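PDB 1X7V: PA3566 protein from Pseudomonas aeruginosa, which is of uncharacterised function but belongs to the antibiotic biosynthesis monooxygenase family and may therefore have oxidoreductase activity. Local coordinates for residues Glu68-Asn72 against Thr73-Leu77. Numbering follows the deposited sequence.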
loop_
_atom_site.group_PDB
_atom_site.type_symbol
_atom_site.label_atom_id
_atom_site.label_comp_id
_atom_site.label_asym_id
_atom_site.label_seq_id
_atom_site.Cartn_x
_atom_site.Cartn_y
_atom_site.Cartn_z
ATOM N N GLU A 68 -3.234 -5.044 -11.278
ATOM C CA GLU A 68 -4.056 -6.261 -11.149
ATOM C C GLU A 68 -3.203 -7.481 -10.786
ATOM O O GLU A 68 -3.504 -8.218 -9.867
ATOM C CB GLU A 68 -4.892 -6.463 -12.418
ATOM C CG GLU A 68 -6.416 -5.969 -12.329
ATOM C CD GLU A 68 -6.761 -4.423 -12.239
ATOM O OE1 GLU A 68 -7.645 -3.998 -13.034
ATOM O OE2 GLU A 68 -6.267 -3.648 -11.356
ATOM N N ARG A 69 -2.073 -7.634 -11.450
ATOM C CA ARG A 69 -1.107 -8.672 -11.070
ATOM C C ARG A 69 -0.598 -8.533 -9.600
ATOM O O ARG A 69 -0.483 -9.500 -8.857
ATOM C CB ARG A 69 0.056 -8.610 -12.052
ATOM C CG ARG A 69 -0.239 -9.051 -13.457
ATOM C CD ARG A 69 1.067 -9.346 -14.213
ATOM N NE ARG A 69 1.954 -8.184 -14.249
ATOM C CZ ARG A 69 1.909 -7.232 -15.182
ATOM N NH1 ARG A 69 0.999 -7.289 -16.159
ATOM N NH2 ARG A 69 2.756 -6.192 -15.116
ATOM N N HIS A 70 -0.269 -7.327 -9.179
ATOM C CA HIS A 70 0.110 -7.083 -7.789
ATOM C C HIS A 70 -0.854 -7.701 -6.763
ATOM O O HIS A 70 -0.429 -8.315 -5.776
ATOM C CB HIS A 70 0.284 -5.578 -7.578
ATOM C CG HIS A 70 0.483 -5.156 -6.155
ATOM N ND1 HIS A 70 1.581 -5.523 -5.401
ATOM C CD2 HIS A 70 -0.272 -4.359 -5.360
ATOM C CE1 HIS A 70 1.487 -4.968 -4.203
ATOM N NE2 HIS A 70 0.361 -4.272 -4.147
ATOM N N GLN A 71 -2.145 -7.635 -7.036
ATOM C CA GLN A 71 -3.132 -8.158 -6.069
ATOM C C GLN A 71 -3.314 -9.665 -6.054
ATOM O O GLN A 71 -3.995 -10.242 -5.154
ATOM C CB GLN A 71 -4.466 -7.513 -6.314
ATOM C CG GLN A 71 -4.413 -6.051 -6.089
ATOM C CD GLN A 71 -5.685 -5.451 -6.477
ATOM O OE1 GLN A 71 -6.702 -5.632 -5.747
ATOM N NE2 GLN A 71 -5.702 -4.749 -7.634
ATOM N N ASN A 72 -2.714 -10.321 -7.038
ATOM C CA ASN A 72 -2.722 -11.754 -7.060
ATOM C C ASN A 72 -1.462 -12.349 -6.488
ATOM O O ASN A 72 -1.337 -13.546 -6.447
ATOM C CB ASN A 72 -2.997 -12.212 -8.467
ATOM C CG ASN A 72 -4.429 -11.910 -8.865
ATOM O OD1 ASN A 72 -5.264 -12.799 -8.848
ATOM N ND2 ASN A 72 -4.743 -10.639 -9.096
ATOM N N THR A 73 -0.546 -11.498 -6.013
ATOM C CA THR A 73 0.719 -11.988 -5.502
ATOM C C THR A 73 0.499 -12.559 -4.135
ATOM O O THR A 73 -0.446 -12.189 -3.446
ATOM C CB THR A 73 1.828 -10.880 -5.439
ATOM O OG1 THR A 73 1.404 -9.820 -4.575
ATOM C CG2 THR A 73 2.103 -10.317 -6.808
ATOM N N GLU A 74 1.445 -13.416 -3.762
ATOM C CA GLU A 74 1.563 -14.057 -2.461
ATOM C C GLU A 74 1.696 -13.039 -1.335
ATOM O O GLU A 74 0.960 -13.098 -0.382
ATOM C CB GLU A 74 2.807 -14.923 -2.503
ATOM C CG GLU A 74 2.967 -15.910 -1.386
ATOM C CD GLU A 74 3.957 -17.070 -1.713
ATOM O OE1 GLU A 74 4.091 -18.002 -0.883
ATOM O OE2 GLU A 74 4.588 -17.077 -2.806
ATOM N N HIS A 75 2.621 -12.096 -1.483
ATOM C CA HIS A 75 2.826 -11.043 -0.480
ATOM C C HIS A 75 1.585 -10.196 -0.258
ATOM O O HIS A 75 1.197 -9.932 0.894
ATOM C CB HIS A 75 4.101 -10.183 -0.744
ATOM C CG HIS A 75 4.140 -9.512 -2.080
ATOM N ND1 HIS A 75 4.491 -10.174 -3.236
ATOM C CD2 HIS A 75 3.935 -8.218 -2.429
ATOM C CE1 HIS A 75 4.444 -9.322 -4.257
ATOM N NE2 HIS A 75 4.097 -8.132 -3.794
ATOM N N PHE A 76 0.924 -9.806 -1.335
ATOM C CA PHE A 76 -0.240 -8.998 -1.202
ATOM C C PHE A 76 -1.373 -9.762 -0.501
ATOM O O PHE A 76 -2.087 -9.215 0.366
ATOM C CB PHE A 76 -0.732 -8.543 -2.566
ATOM C CG PHE A 76 -1.970 -7.697 -2.489
ATOM C CD1 PHE A 76 -1.868 -6.335 -2.287
ATOM C CD2 PHE A 76 -3.234 -8.286 -2.565
ATOM C CE1 PHE A 76 -3.011 -5.526 -2.206
ATOM C CE2 PHE A 76 -4.395 -7.487 -2.456
ATOM C CZ PHE A 76 -4.276 -6.125 -2.269
ATOM N N LEU A 77 -1.572 -11.014 -0.889
ATOM C CA LEU A 77 -2.636 -11.805 -0.255
ATOM C C LEU A 77 -2.312 -12.171 1.191
ATOM O O LEU A 77 -3.221 -12.248 2.005
ATOM C CB LEU A 77 -2.974 -13.027 -1.073
ATOM C CG LEU A 77 -3.628 -12.711 -2.416
ATOM C CD1 LEU A 77 -3.800 -13.989 -3.207
ATOM C CD2 LEU A 77 -4.969 -11.963 -2.306
#
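T73 meets the carbonyl oxygen of H70 twice at the turn joining helices 64-71 and 74-80. Its hydroxyl donates through OG1 to H70 O at 2.7 Å, in the carbonyl plane, at a C=O...donor angle of 151°. T73 N reaches H70 O at 3.2 Å from above that plane, so the two donors use different approaches to one acceptor. The same hydroxyl oxygen accepts from F76 N, an N-cap bond with OG1 to N 3.3 Å. A chi1 of 60° places OG1 between the backbone N and carbonyl carbon of T73, within reach of both H70 O near the end of helix 64-71 and F76 N in the first turn of helix 74-80.

F76 points its CB toward the 68-72 segment, close to H70 O. With CG anti to its backbone N, its ring turns an edge to the H70 face in an offset edge-to-face pair, planes at 64° and CD1 3.6 Å from H70 NE2. One face of the F76 ring receives Q71 CA in a CH-pi contact, 3.9 Å from CA to the ring centroid, while the Q71 chain runs alongside, CG against CZ. H75 completes the aromatic cluster rim to rim with H70.

Farther back, N72 ND2 donates to E68 O at 2.8 Å, tying N72 to the last turn of helix 64-71. Both H70 ND1 and H75 NE2 hydrogen-bond to E37 OE2, so one carboxylate oxygen bridges the imidazoles. In this alpha-beta plait the turn packs through H70, the buried member, on W61 and Y43 of strands 54-61 and 40-47, and through H75 on P33 and S34 of helix 20-36.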